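Local coordinates for putative sugar binding protein (PDB 3KNZ) that probably binds sugars or sugar derivatives through two SIS-type domains, like those of glucosamine-6-phosphate synthase, at residues L25-M30 against K197-L202; Q33-L38 against T147-E152; T229-L234 against L278-D283; I303-E308 against F318-D323. One frame throughout, in Å; residues are numbered along the deposited sequence.

Interaction 1: L25-M30 against K197-L202; sequences LRLLEM and KTFNHL
R26 NH2 donates to E29 OE2 over 2.8 Å, on a side of helix 15-32 that does not meet F199, whose ring instead packs on L27. R26 also donates through NE to E29 OE1, a side-on two-nitrogen grip in the guanidinium plane that ties one helical turn together. No hydrogen bond crosses the contact, an antiparallel pairing of helix 15-32 with helix 185-215 in what looks like a double-SIS fold. The two short axes run at 162° and approach to 9.3 Å, and L28 and F199 are the facing pair. F199 CG lies opposite the carbonyl carbon (chi1 -58°), which sends the ring across to L27. L27 CB lies 3.7 Å from the centroid of the F199 ring and 8° off its normal, a CH-pi contact over the face. L27 CD1 extends that cover to the ring rim, reaching F199 CE1 at 3.6 Å. The L28 and F199 side chains run past each other in opposite directions, and L28 CD2 rests on F199 CB at 3.9 Å. F327 of helix 326-339 meets the F199 ring edge-to-face. At the exposed margin the other L28 branch, CD1, crosses the N200 amide, with N200 OD1 3.6 Å away.

Interaction 2: Q33-L38 against T147-E152; sequences QTREDL and TVPCGE
The loop that follows strand 144-145 meets the start of helix 36-47 here, with P149 against Q33 and R35 and a water joining D37 to T147. Water 1 lies 2.7 Å from D37 OD2 and 2.8 Å from T147 O; both oxygens accept from it, but further acceptors are in reach, so the two bonds may not be permanent together. R35 holds the N-cap position. Its chain is bent at chi2 (-69°) and chi3 (-55°), which folds the guanidinium back alongside D37 in the first turn of the helix. The grip is side-on: R35 NE donates to D37 OD1 and R35 NH2 to D37 OD2, each over 3.1 Å, with the carboxylate at the guanidinium edge. L38 CD1 sits over one guanidinium face, 3.8 Å above the plane. In the SIS fold this loop leads from the parallel sheet to helix 161-179, and N168 of that helix accepts from R35 NH1, giving the arginine a second polar partner. P149, the centre of an inverse gamma turn, offers its ring carbons to both side chains: CD is 3.8 Å from R35 NH1, and CG is 3.6 Å from Q33 OE1. R35 NH2 also approaches T147 O, at 3.4 Å, but the angle there is too poor for a hydrogen bond.

Interaction 3: T229-L234 against L278-D283; sequences TGPATL and LDPQPD
This is a strand-end contact: T229 and L278 pair at the C-terminal ends of adjacent parallel strands, 225-230 and 273-278, and the loops beyond them pack through prolines and leucines. The sheet is the second five-stranded one, with the 2-1-3-4-5 strand order of an SIS-type alpha/beta sandwich. Pairing is carried by L278 N, which donates to T229 O over 3.0 Å with an N-H...O angle of 154°. T229 also bonds through its backbone to I276, continuing the parallel ladder. Past G230 the chains become apolar partners. P231 CG and P280 CG meet at 3.7 Å, each ring pointing its outer carbon at the other, while P231 CD lies 3.5 Å from L278 O. L234, at the N-cap of helix 235-249, returns to the same spot after the 3-10 turn 232-233, closed by L234 N donating to P231 O. Its CG stands opposite the carbonyl carbon (chi1 -67°), directing CD1 to P280. Y329 of helix 326-339 packs on both L234 and P280, and F86 of the second subunit touches A232, placing the loop near the dimer interface. One methyl serves both partners: L234 CD1 lies 4.0 Å from L278 CD1 and from P280 CG.

Interaction 4: I303-E308 against F318-D323; sequences IGPQVE and FVNDED
With chi1 of F318 at -65°, CG lies beside the backbone N and opposite the carbonyl carbon, and the ring is carried across to I303, G304 and P305; chi1 of I303 (-60°) places CG2 opposite its own N, so that this methyl meets the far end of the ring. There I303 CG2 is 3.6 Å from F318 CZ. Next along the ring, F318 CE2 lies 3.7 Å from G304 CA. F318 CD2 in turn comes within 3.8 Å of P305 N. The ring thus runs along the backbone of the strand end instead of stacking on it: P305 N lies at its edge, as does G304 O, in the ring plane. Y329 of helix 326-339 stacks with the same ring, and L205 of helix 185-215 also touches F318. The contact closes the end of strand 300-304 with the loop after strand 314-315, the last connection of the second SIS-type sheet before helix 326-339. N320 has left-handed helical backbone angles, and its amide approaches P305, with ND2 3.4 Å from P305 CG. Y329 OH and P280 O bond the two ends of that amide. No hydrogen bond crosses between the segments, so the fit rests on the contacts of the F318 ring with aliphatic and backbone atoms, while the one polar side chain at P305, that of N320, has its hydrogen bonds with other parts of the chain.

How the interactions relate
From the N terminus, interaction 1 brings helix 15-32 against helix 185-215, closing a loop of 166 residues that holds the whole first parallel sheet. Interaction 2 falls within that span, joining the start of helix 36-47 to the loop after strand 144-145; selenomethionine M30 touches P149 and R35, so the two meet. Interactions 3 and 4 follow in series and cross neither of the first pair: interaction 3 closes a 43-residue loop between strands 225-230 and 273-278, interaction 4 one of nine residues after strand 300-304. Their centres are about 9 Å apart, and D279 N with I303 O (2.7 Å) probably makes a hydrogen bond between them. H201 and T198 touch V319, linking helix 185-215 to the loop after strand 314-315.

Interaction 1: L25-M30 against K197-L202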
loop_
_atom_site.group_PDB
_atom_site.type_symbol
_atom_site.label_atom_id
_atom_site.label_comp_id
_atom_site.label_asym_id
_atom_site.label_seq_id
_atom_site.Cartn_x
_atom_site.Cartn_y
_atom_site.Cartn_z
ATOM N N LEU A 25 18.825 -20.012 -15.159
ATOM C CA LEU A 25 20.243 -19.912 -15.477
ATOM C C LEU A 25 20.763 -18.492 -15.206
ATOM O O LEU A 25 21.882 -18.326 -14.713
ATOM C CB LEU A 25 20.510 -20.336 -16.928
ATOM C CG LEU A 25 21.969 -20.305 -17.405
ATOM C CD1 LEU A 25 22.918 -20.990 -16.419
ATOM C CD2 LEU A 25 22.077 -20.933 -18.792
ATOM N N ARG A 26 19.959 -17.473 -15.518
ATOM C CA ARG A 26 20.363 -16.092 -15.252
ATOM C C ARG A 26 20.565 -15.888 -13.747
ATOM O O ARG A 26 21.511 -15.225 -13.324
ATOM C CB ARG A 26 19.321 -15.090 -15.765
ATOM C CG ARG A 26 19.128 -15.015 -17.284
ATOM C CD ARG A 26 20.334 -14.463 -18.030
ATOM N NE ARG A 26 21.401 -15.448 -18.206
ATOM C CZ ARG A 26 21.500 -16.288 -19.239
ATOM N NH1 ARG A 26 20.595 -16.282 -20.205
ATOM N NH2 ARG A 26 22.507 -17.147 -19.311
ATOM N N LEU A 27 19.678 -16.471 -12.947
ATOM C CA LEU A 27 19.748 -16.327 -11.493
ATOM C C LEU A 27 20.968 -17.025 -10.909
ATOM O O LEU A 27 21.602 -16.507 -9.994
ATOM C CB LEU A 27 18.469 -16.850 -10.843
ATOM C CG LEU A 27 17.205 -16.044 -11.164
ATOM C CD1 LEU A 27 15.980 -16.672 -10.488
ATOM C CD2 LEU A 27 17.370 -14.597 -10.734
ATOM N N LEU A 28 21.293 -18.205 -11.430
ATOM C CA LEU A 28 22.461 -18.949 -10.968
ATOM C C LEU A 28 23.732 -18.141 -11.222
ATOM O O LEU A 28 24.603 -18.056 -10.357
ATOM C CB LEU A 28 22.538 -20.316 -11.660
ATOM C CG LEU A 28 21.546 -21.388 -11.188
ATOM C CD1 LEU A 28 21.359 -22.474 -12.235
ATOM C CD2 LEU A 28 21.970 -21.984 -9.840
ATOM N N GLU A 29 23.828 -17.546 -12.405
ATOM C CA GLU A 29 24.979 -16.712 -12.754
ATOM C C GLU A 29 25.189 -15.587 -11.746
ATOM O O GLU A 29 26.319 -15.290 -11.371
ATOM C CB GLU A 29 24.803 -16.119 -14.154
ATOM C CG GLU A 29 24.945 -17.142 -15.271
ATOM C CD GLU A 29 24.407 -16.649 -16.605
ATOM O OE1 GLU A 29 23.679 -15.631 -16.616
ATOM O OE2 GLU A 29 24.689 -17.299 -17.637
HETATM N N MSE A 30 24.102 -14.967 -11.300
HETATM C CA MSE A 30 24.200 -13.853 -10.357
HETATM C C MSE A 30 24.835 -14.251 -9.032
HETATM O O MSE A 30 25.477 -13.423 -8.389
HETATM C CB MSE A 30 22.828 -13.223 -10.112
HETATM C CG MSE A 30 22.308 -12.434 -11.293
HETATM SE SE MSE A 30 20.634 -11.559 -10.901
HETATM C CE MSE A 30 21.182 -10.419 -9.423
ATOM N N LYS A 197 19.755 -24.260 -4.796
ATOM C CA LYS A 197 18.850 -25.395 -4.846
ATOM C C LYS A 197 17.495 -24.954 -5.409
ATOM O O LYS A 197 16.929 -25.629 -6.271
ATOM C CB LYS A 197 18.680 -26.036 -3.471
ATOM C CG LYS A 197 17.836 -27.314 -3.485
ATOM C CD LYS A 197 17.674 -27.895 -2.090
ATOM C CE LYS A 197 16.744 -29.098 -2.077
ATOM N NZ LYS A 197 16.498 -29.597 -0.692
ATOM N N THR A 198 16.983 -23.820 -4.929
ATOM C CA THR A 198 15.718 -23.291 -5.431
ATOM C C THR A 198 15.828 -23.003 -6.932
ATOM O O THR A 198 14.954 -23.396 -7.711
ATOM C CB THR A 198 15.261 -22.016 -4.661
ATOM O OG1 THR A 198 14.954 -22.351 -3.303
ATOM C CG2 THR A 198 14.013 -21.408 -5.295
ATOM N N PHE A 199 16.910 -22.354 -7.351
ATOM C CA PHE A 199 17.060 -22.036 -8.768
ATOM C C PHE A 199 17.120 -23.289 -9.652
ATOM O O PHE A 199 16.533 -23.309 -10.735
ATOM C CB PHE A 199 18.261 -21.114 -9.026
ATOM C CG PHE A 199 18.197 -19.796 -8.277
ATOM C CD1 PHE A 199 16.978 -19.219 -7.938
ATOM C CD2 PHE A 199 19.356 -19.098 -7.983
ATOM C CE1 PHE A 199 16.927 -18.017 -7.264
ATOM C CE2 PHE A 199 19.310 -17.890 -7.318
ATOM C CZ PHE A 199 18.095 -17.348 -6.960
ATOM N N ASN A 200 17.810 -24.331 -9.191
ATOM C CA ASN A 200 17.883 -25.585 -9.943
ATOM C C ASN A 200 16.548 -26.319 -10.051
ATOM O O ASN A 200 16.367 -27.148 -10.935
ATOM C CB ASN A 200 18.903 -26.526 -9.308
ATOM C CG ASN A 200 20.323 -26.117 -9.590
ATOM O OD1 ASN A 200 20.638 -25.627 -10.679
ATOM N ND2 ASN A 200 21.203 -26.341 -8.621
ATOM N N HIS A 201 15.626 -26.033 -9.140
ATOM C CA HIS A 201 14.315 -26.675 -9.140
ATOM C C HIS A 201 13.270 -25.923 -9.975
ATOM O O HIS A 201 12.178 -26.440 -10.217
ATOM C CB HIS A 201 13.822 -26.871 -7.694
ATOM C CG HIS A 201 14.413 -28.069 -7.010
ATOM N ND1 HIS A 201 13.725 -29.257 -6.865
ATOM C CD2 HIS A 201 15.634 -28.276 -6.461
ATOM C CE1 HIS A 201 14.490 -30.135 -6.240
ATOM N NE2 HIS A 201 15.654 -29.566 -5.987
ATOM N N LEU A 202 13.605 -24.725 -10.441
ATOM C CA LEU A 202 12.643 -23.924 -11.212
ATOM C C LEU A 202 12.264 -24.533 -12.577
ATOM O O LEU A 202 11.101 -24.496 -12.971
ATOM C CB LEU A 202 13.139 -22.480 -11.379
ATOM C CG LEU A 202 13.324 -21.708 -10.069
ATOM C CD1 LEU A 202 13.775 -20.284 -10.316
ATOM C CD2 LEU A 202 12.035 -21.719 -9.246
#

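Interaction 2: Q33-L38 against T147-E152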
loop_
_atom_site.group_PDB
_atom_site.type_symbol
_atom_site.label_atom_id
_atom_site.label_comp_id
_atom_site.label_asym_id
_atom_site.label_seq_id
_atom_site.Cartn_x
_atom_site.Cartn_y
_atom_site.Cartn_z
ATOM N N GLN A 33 28.722 -14.000 -9.329
ATOM C CA GLN A 33 29.301 -12.708 -9.714
ATOM C C GLN A 33 29.860 -11.967 -8.503
ATOM O O GLN A 33 29.240 -11.957 -7.437
ATOM C CB GLN A 33 28.249 -11.807 -10.376
ATOM C CG GLN A 33 27.710 -12.287 -11.723
ATOM C CD GLN A 33 26.592 -11.390 -12.268
ATOM O OE1 GLN A 33 26.202 -10.404 -11.640
ATOM N NE2 GLN A 33 26.077 -11.733 -13.441
ATOM N N THR A 34 31.033 -11.357 -8.663
ATOM C CA THR A 34 31.602 -10.526 -7.606
ATOM C C THR A 34 30.930 -9.175 -7.774
ATOM O O THR A 34 30.975 -8.569 -8.849
ATOM C CB THR A 34 33.115 -10.347 -7.733
ATOM O OG1 THR A 34 33.405 -9.719 -8.986
ATOM C CG2 THR A 34 33.833 -11.695 -7.637
ATOM N N ARG A 35 30.295 -8.703 -6.717
ATOM C CA ARG A 35 29.542 -7.471 -6.789
ATOM C C ARG A 35 30.202 -6.389 -5.955
ATOM O O ARG A 35 29.763 -6.102 -4.844
ATOM C CB ARG A 35 28.124 -7.750 -6.298
ATOM C CG ARG A 35 27.384 -8.803 -7.121
ATOM C CD ARG A 35 27.061 -8.284 -8.511
ATOM N NE ARG A 35 26.313 -7.030 -8.424
ATOM C CZ ARG A 35 24.985 -6.927 -8.407
ATOM N NH1 ARG A 35 24.213 -8.003 -8.498
ATOM N NH2 ARG A 35 24.425 -5.729 -8.314
ATOM N N GLU A 36 31.265 -5.791 -6.488
ATOM C CA GLU A 36 31.954 -4.722 -5.773
ATOM C C GLU A 36 30.993 -3.574 -5.502
ATOM O O GLU A 36 31.097 -2.901 -4.472
ATOM C CB GLU A 36 33.176 -4.219 -6.549
ATOM C CG GLU A 36 34.266 -5.274 -6.791
ATOM C CD GLU A 36 34.833 -5.907 -5.509
ATOM O OE1 GLU A 36 34.122 -5.981 -4.481
ATOM O OE2 GLU A 36 35.997 -6.363 -5.542
ATOM N N ASP A 37 30.051 -3.362 -6.421
ATOM C CA ASP A 37 29.071 -2.299 -6.257
ATOM C C ASP A 37 28.256 -2.534 -4.991
ATOM O O ASP A 37 28.075 -1.613 -4.192
ATOM C CB ASP A 37 28.172 -2.155 -7.491
ATOM C CG ASP A 37 27.471 -3.440 -7.866
ATOM O OD1 ASP A 37 27.975 -4.527 -7.507
ATOM O OD2 ASP A 37 26.423 -3.363 -8.544
ATOM N N LEU A 38 27.789 -3.762 -4.784
ATOM C CA LEU A 38 27.040 -4.076 -3.571
ATOM C C LEU A 38 27.917 -3.870 -2.339
ATOM O O LEU A 38 27.463 -3.318 -1.332
ATOM C CB LEU A 38 26.508 -5.507 -3.599
ATOM C CG LEU A 38 25.468 -5.812 -4.676
ATOM C CD1 LEU A 38 25.055 -7.272 -4.582
ATOM C CD2 LEU A 38 24.261 -4.899 -4.554
ATOM N N THR A 147 22.966 -1.400 -10.276
ATOM C CA THR A 147 22.242 -1.936 -11.417
ATOM C C THR A 147 21.968 -3.429 -11.311
ATOM O O THR A 147 22.829 -4.196 -10.899
ATOM C CB THR A 147 23.033 -1.703 -12.727
ATOM O OG1 THR A 147 23.468 -0.338 -12.800
ATOM C CG2 THR A 147 22.178 -2.045 -13.954
ATOM N N VAL A 148 20.750 -3.825 -11.678
ATOM C CA VAL A 148 20.380 -5.234 -11.750
ATOM C C VAL A 148 21.015 -5.741 -13.059
ATOM O O VAL A 148 20.723 -5.206 -14.135
ATOM C CB VAL A 148 18.839 -5.435 -11.787
ATOM C CG1 VAL A 148 18.484 -6.922 -11.876
ATOM C CG2 VAL A 148 18.173 -4.799 -10.563
ATOM N N PRO A 149 21.903 -6.748 -12.968
ATOM C CA PRO A 149 22.640 -7.287 -14.121
ATOM C C PRO A 149 21.790 -8.104 -15.092
ATOM O O PRO A 149 21.763 -9.333 -15.012
ATOM C CB PRO A 149 23.711 -8.170 -13.468
ATOM C CG PRO A 149 23.139 -8.570 -12.159
ATOM C CD PRO A 149 22.249 -7.444 -11.714
ATOM N N CYS A 150 21.142 -7.421 -16.031
ATOM C CA CYS A 150 20.249 -8.079 -16.981
ATOM C C CYS A 150 20.787 -8.245 -18.399
ATOM O O CYS A 150 20.194 -8.975 -19.182
ATOM C CB CYS A 150 18.900 -7.365 -16.996
ATOM S SG CYS A 150 18.016 -7.545 -15.422
ATOM N N GLY A 151 21.881 -7.570 -18.746
ATOM C CA GLY A 151 22.505 -7.761 -20.063
ATOM C C GLY A 151 22.191 -6.821 -21.223
ATOM O O GLY A 151 23.104 -6.391 -21.929
ATOM N N GLU A 152 20.917 -6.532 -21.468
ATOM C CA GLU A 152 20.538 -5.652 -22.582
ATOM C C GLU A 152 19.328 -4.790 -22.233
ATOM O O GLU A 152 18.942 -3.910 -23.006
ATOM C CB GLU A 152 20.240 -6.463 -23.851
ATOM C CG GLU A 152 21.435 -7.185 -24.454
ATOM C CD GLU A 152 21.092 -7.894 -25.754
HETATM O O HOH W 1 25.637 -4.349 -10.955
#

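Interaction 3: T229-L234 against L278-D283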
loop_
_atom_site.group_PDB
_atom_site.type_symbol
_atom_site.label_atom_id
_atom_site.label_comp_id
_atom_site.label_asym_id
_atom_site.label_seq_id
_atom_site.Cartn_x
_atom_site.Cartn_y
_atom_site.Cartn_z
ATOM N N THR A 229 -4.839 -14.848 -3.560
ATOM C CA THR A 229 -4.586 -14.647 -2.141
ATOM C C THR A 229 -3.443 -15.528 -1.684
ATOM O O THR A 229 -3.068 -16.485 -2.355
ATOM C CB THR A 229 -5.818 -14.951 -1.266
ATOM O OG1 THR A 229 -5.592 -14.476 0.075
ATOM C CG2 THR A 229 -6.097 -16.444 -1.238
ATOM N N GLY A 230 -2.885 -15.191 -0.532
ATOM C CA GLY A 230 -1.799 -15.970 0.036
ATOM C C GLY A 230 -1.407 -15.422 1.384
ATOM O O GLY A 230 -1.850 -14.336 1.771
ATOM N N PRO A 231 -0.570 -16.170 2.111
ATOM C CA PRO A 231 -0.127 -15.707 3.420
ATOM C C PRO A 231 0.737 -14.463 3.289
ATOM O O PRO A 231 1.235 -14.171 2.204
ATOM C CB PRO A 231 0.693 -16.883 3.960
ATOM C CG PRO A 231 1.146 -17.618 2.751
ATOM C CD PRO A 231 0.046 -17.455 1.736
ATOM N N ALA A 232 0.886 -13.736 4.391
ATOM C CA ALA A 232 1.691 -12.521 4.434
ATOM C C ALA A 232 3.045 -12.708 3.758
ATOM O O ALA A 232 3.483 -11.858 2.981
ATOM C CB ALA A 232 1.894 -12.095 5.867
ATOM N N THR A 233 3.694 -13.833 4.043
ATOM C CA THR A 233 5.014 -14.131 3.485
ATOM C C THR A 233 5.086 -14.182 1.952
ATOM O O THR A 233 6.180 -14.258 1.388
ATOM C CB THR A 233 5.525 -15.453 4.026
ATOM O OG1 THR A 233 4.525 -16.454 3.813
ATOM C CG2 THR A 233 5.828 -15.331 5.510
ATOM N N LEU A 234 3.938 -14.152 1.280
ATOM C CA LEU A 234 3.911 -14.162 -0.182
ATOM C C LEU A 234 3.071 -13.000 -0.740
ATOM O O LEU A 234 2.537 -13.073 -1.851
ATOM C CB LEU A 234 3.390 -15.512 -0.701
ATOM C CG LEU A 234 4.283 -16.731 -0.432
ATOM C CD1 LEU A 234 3.621 -18.017 -0.911
ATOM C CD2 LEU A 234 5.642 -16.552 -1.091
ATOM N N LEU A 278 -2.535 -19.460 -2.747
ATOM C CA LEU A 278 -1.213 -20.034 -2.530
ATOM C C LEU A 278 -1.196 -20.697 -1.160
ATOM O O LEU A 278 -1.447 -20.038 -0.140
ATOM C CB LEU A 278 -0.129 -18.954 -2.597
ATOM C CG LEU A 278 -0.058 -18.163 -3.907
ATOM C CD1 LEU A 278 1.084 -17.135 -3.877
ATOM C CD2 LEU A 278 0.100 -19.108 -5.095
ATOM N N ASP A 279 -0.926 -22.000 -1.147
ATOM C CA ASP A 279 -0.863 -22.767 0.090
ATOM C C ASP A 279 0.524 -23.375 0.268
ATOM O O ASP A 279 0.723 -24.556 0.002
ATOM C CB ASP A 279 -1.908 -23.891 0.109
ATOM C CG ASP A 279 -3.330 -23.376 0.221
ATOM O OD1 ASP A 279 -3.934 -23.042 -0.822
ATOM O OD2 ASP A 279 -3.862 -23.364 1.352
ATOM N N PRO A 280 1.491 -22.570 0.730
ATOM C CA PRO A 280 2.833 -23.123 0.926
ATOM C C PRO A 280 2.870 -24.266 1.945
ATOM O O PRO A 280 3.681 -25.179 1.824
ATOM C CB PRO A 280 3.655 -21.920 1.414
ATOM C CG PRO A 280 2.670 -20.853 1.782
ATOM C CD PRO A 280 1.411 -21.129 1.034
ATOM N N GLN A 281 1.983 -24.230 2.927
ATOM C CA GLN A 281 1.946 -25.266 3.948
ATOM C C GLN A 281 0.531 -25.447 4.480
ATOM O O GLN A 281 -0.328 -24.594 4.269
ATOM C CB GLN A 281 2.904 -24.895 5.069
ATOM C CG GLN A 281 2.671 -23.504 5.620
ATOM C CD GLN A 281 3.754 -23.086 6.582
ATOM O OE1 GLN A 281 4.775 -23.764 6.713
ATOM N NE2 GLN A 281 3.543 -21.963 7.264
ATOM N N PRO A 282 0.272 -26.573 5.159
ATOM C CA PRO A 282 -1.072 -26.795 5.669
ATOM C C PRO A 282 -1.525 -25.655 6.556
ATOM O O PRO A 282 -0.790 -25.248 7.455
ATOM C CB PRO A 282 -0.930 -28.070 6.499
ATOM C CG PRO A 282 0.240 -28.757 5.932
ATOM C CD PRO A 282 1.173 -27.689 5.475
ATOM N N ASP A 283 -2.722 -25.139 6.287
ATOM C CA ASP A 283 -3.296 -24.070 7.088
ATOM C C ASP A 283 -4.802 -24.300 7.243
ATOM O O ASP A 283 -5.549 -24.360 6.265
ATOM C CB ASP A 283 -2.994 -22.718 6.458
ATOM C CG ASP A 283 -3.403 -21.567 7.341
ATOM O OD1 ASP A 283 -4.572 -21.516 7.762
ATOM O OD2 ASP A 283 -2.553 -20.703 7.608
#

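Interaction 4: I303-E308 against F318-D323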
loop_
_atom_site.group_PDB
_atom_site.type_symbol
_atom_site.label_atom_id
_atom_site.label_comp_id
_atom_site.label_asym_id
_atom_site.label_seq_id
_atom_site.Cartn_x
_atom_site.Cartn_y
_atom_site.Cartn_z
ATOM N N ILE A 303 -2.526 -23.680 -4.999
ATOM C CA ILE A 303 -1.159 -23.991 -5.384
ATOM C C ILE A 303 -0.315 -24.273 -4.160
ATOM O O ILE A 303 -0.138 -23.409 -3.313
ATOM C CB ILE A 303 -0.515 -22.806 -6.120
ATOM C CG1 ILE A 303 -1.297 -22.471 -7.399
ATOM C CG2 ILE A 303 0.941 -23.117 -6.445
ATOM C CD1 ILE A 303 -0.938 -21.114 -8.002
ATOM N N GLY A 304 0.215 -25.486 -4.069
ATOM C CA GLY A 304 1.054 -25.860 -2.934
ATOM C C GLY A 304 1.515 -27.296 -3.016
ATOM O O GLY A 304 1.101 -28.026 -3.911
ATOM N N PRO A 305 2.384 -27.708 -2.086
ATOM C CA PRO A 305 2.886 -29.080 -2.050
ATOM C C PRO A 305 1.877 -30.096 -1.531
ATOM O O PRO A 305 1.909 -31.246 -1.953
ATOM C CB PRO A 305 4.086 -28.998 -1.100
ATOM C CG PRO A 305 3.826 -27.818 -0.261
ATOM C CD PRO A 305 3.059 -26.845 -1.105
ATOM N N GLN A 306 0.984 -29.691 -0.634
ATOM C CA GLN A 306 0.006 -30.634 -0.083
ATOM C C GLN A 306 -1.456 -30.352 -0.452
ATOM O O GLN A 306 -2.369 -30.870 0.176
ATOM C CB GLN A 306 0.200 -30.768 1.431
ATOM C CG GLN A 306 1.416 -31.630 1.768
ATOM C CD GLN A 306 1.640 -31.810 3.256
ATOM O OE1 GLN A 306 2.049 -30.880 3.956
ATOM N NE2 GLN A 306 1.414 -33.027 3.739
ATOM N N VAL A 307 -1.677 -29.555 -1.487
ATOM C CA VAL A 307 -3.033 -29.267 -1.917
ATOM C C VAL A 307 -3.612 -30.531 -2.536
ATOM O O VAL A 307 -2.884 -31.317 -3.155
ATOM C CB VAL A 307 -3.092 -28.094 -2.920
ATOM C CG1 VAL A 307 -2.515 -26.834 -2.284
ATOM C CG2 VAL A 307 -2.360 -28.432 -4.210
ATOM N N GLU A 308 -4.914 -30.740 -2.354
ATOM C CA GLU A 308 -5.567 -31.923 -2.902
ATOM C C GLU A 308 -5.329 -31.985 -4.402
ATOM O O GLU A 308 -5.381 -30.967 -5.096
ATOM C CB GLU A 308 -7.065 -31.933 -2.615
ATOM C CG GLU A 308 -7.700 -33.267 -2.977
ATOM C CD GLU A 308 -9.200 -33.278 -2.820
ATOM O OE1 GLU A 308 -9.784 -32.201 -2.567
ATOM O OE2 GLU A 308 -9.796 -34.369 -2.964
ATOM N N PHE A 318 7.269 -28.245 -4.192
ATOM C CA PHE A 318 8.090 -27.048 -4.061
ATOM C C PHE A 318 9.220 -27.278 -3.081
ATOM O O PHE A 318 9.075 -28.050 -2.140
ATOM C CB PHE A 318 7.264 -25.877 -3.516
ATOM C CG PHE A 318 6.181 -25.414 -4.435
ATOM C CD1 PHE A 318 6.420 -24.402 -5.343
ATOM C CD2 PHE A 318 4.923 -25.985 -4.385
ATOM C CE1 PHE A 318 5.427 -23.969 -6.194
ATOM C CE2 PHE A 318 3.926 -25.557 -5.231
ATOM C CZ PHE A 318 4.178 -24.548 -6.140
ATOM N N VAL A 319 10.340 -26.598 -3.302
ATOM C CA VAL A 319 11.448 -26.628 -2.365
ATOM C C VAL A 319 10.949 -26.014 -1.053
ATOM O O VAL A 319 11.325 -26.459 0.029
ATOM C CB VAL A 319 12.682 -25.867 -2.917
ATOM C CG1 VAL A 319 13.740 -25.658 -1.840
ATOM C CG2 VAL A 319 13.266 -26.613 -4.109
ATOM N N ASN A 320 10.076 -25.012 -1.155
ATOM C CA ASN A 320 9.481 -24.343 0.023
ATOM C C ASN A 320 10.442 -23.740 1.037
ATOM O O ASN A 320 10.161 -23.729 2.234
ATOM C CB ASN A 320 8.483 -25.257 0.752
ATOM C CG ASN A 320 7.040 -24.957 0.395
ATOM O OD1 ASN A 320 6.747 -24.079 -0.413
ATOM N ND2 ASN A 320 6.130 -25.665 1.027
ATOM N N ASP A 321 11.565 -23.226 0.558
ATOM C CA ASP A 321 12.518 -22.554 1.425
ATOM C C ASP A 321 11.780 -21.360 2.033
ATOM O O ASP A 321 11.112 -20.617 1.306
ATOM C CB ASP A 321 13.714 -22.105 0.594
ATOM C CG ASP A 321 14.832 -21.556 1.432
ATOM O OD1 ASP A 321 14.632 -20.516 2.098
ATOM O OD2 ASP A 321 15.929 -22.146 1.385
ATOM N N GLU A 322 11.870 -21.177 3.351
ATOM C CA GLU A 322 11.151 -20.063 3.983
ATOM C C GLU A 322 11.593 -18.692 3.469
ATOM O O GLU A 322 10.847 -17.727 3.573
ATOM C CB GLU A 322 11.221 -20.084 5.521
ATOM C CG GLU A 322 12.577 -19.858 6.132
ATOM C CD GLU A 322 13.440 -21.096 6.105
ATOM O OE1 GLU A 322 12.967 -22.136 5.603
ATOM O OE2 GLU A 322 14.588 -21.029 6.596
ATOM N N ASP A 323 12.793 -18.594 2.914
ATOM C CA ASP A 323 13.261 -17.316 2.408
ATOM C C ASP A 323 13.187 -17.250 0.885
ATOM O O ASP A 323 12.813 -16.222 0.322
ATOM C CB ASP A 323 14.706 -17.063 2.856
ATOM C CG ASP A 323 14.842 -16.897 4.368
ATOM O OD1 ASP A 323 14.050 -16.133 4.964
ATOM O OD2 ASP A 323 15.762 -17.509 4.956
#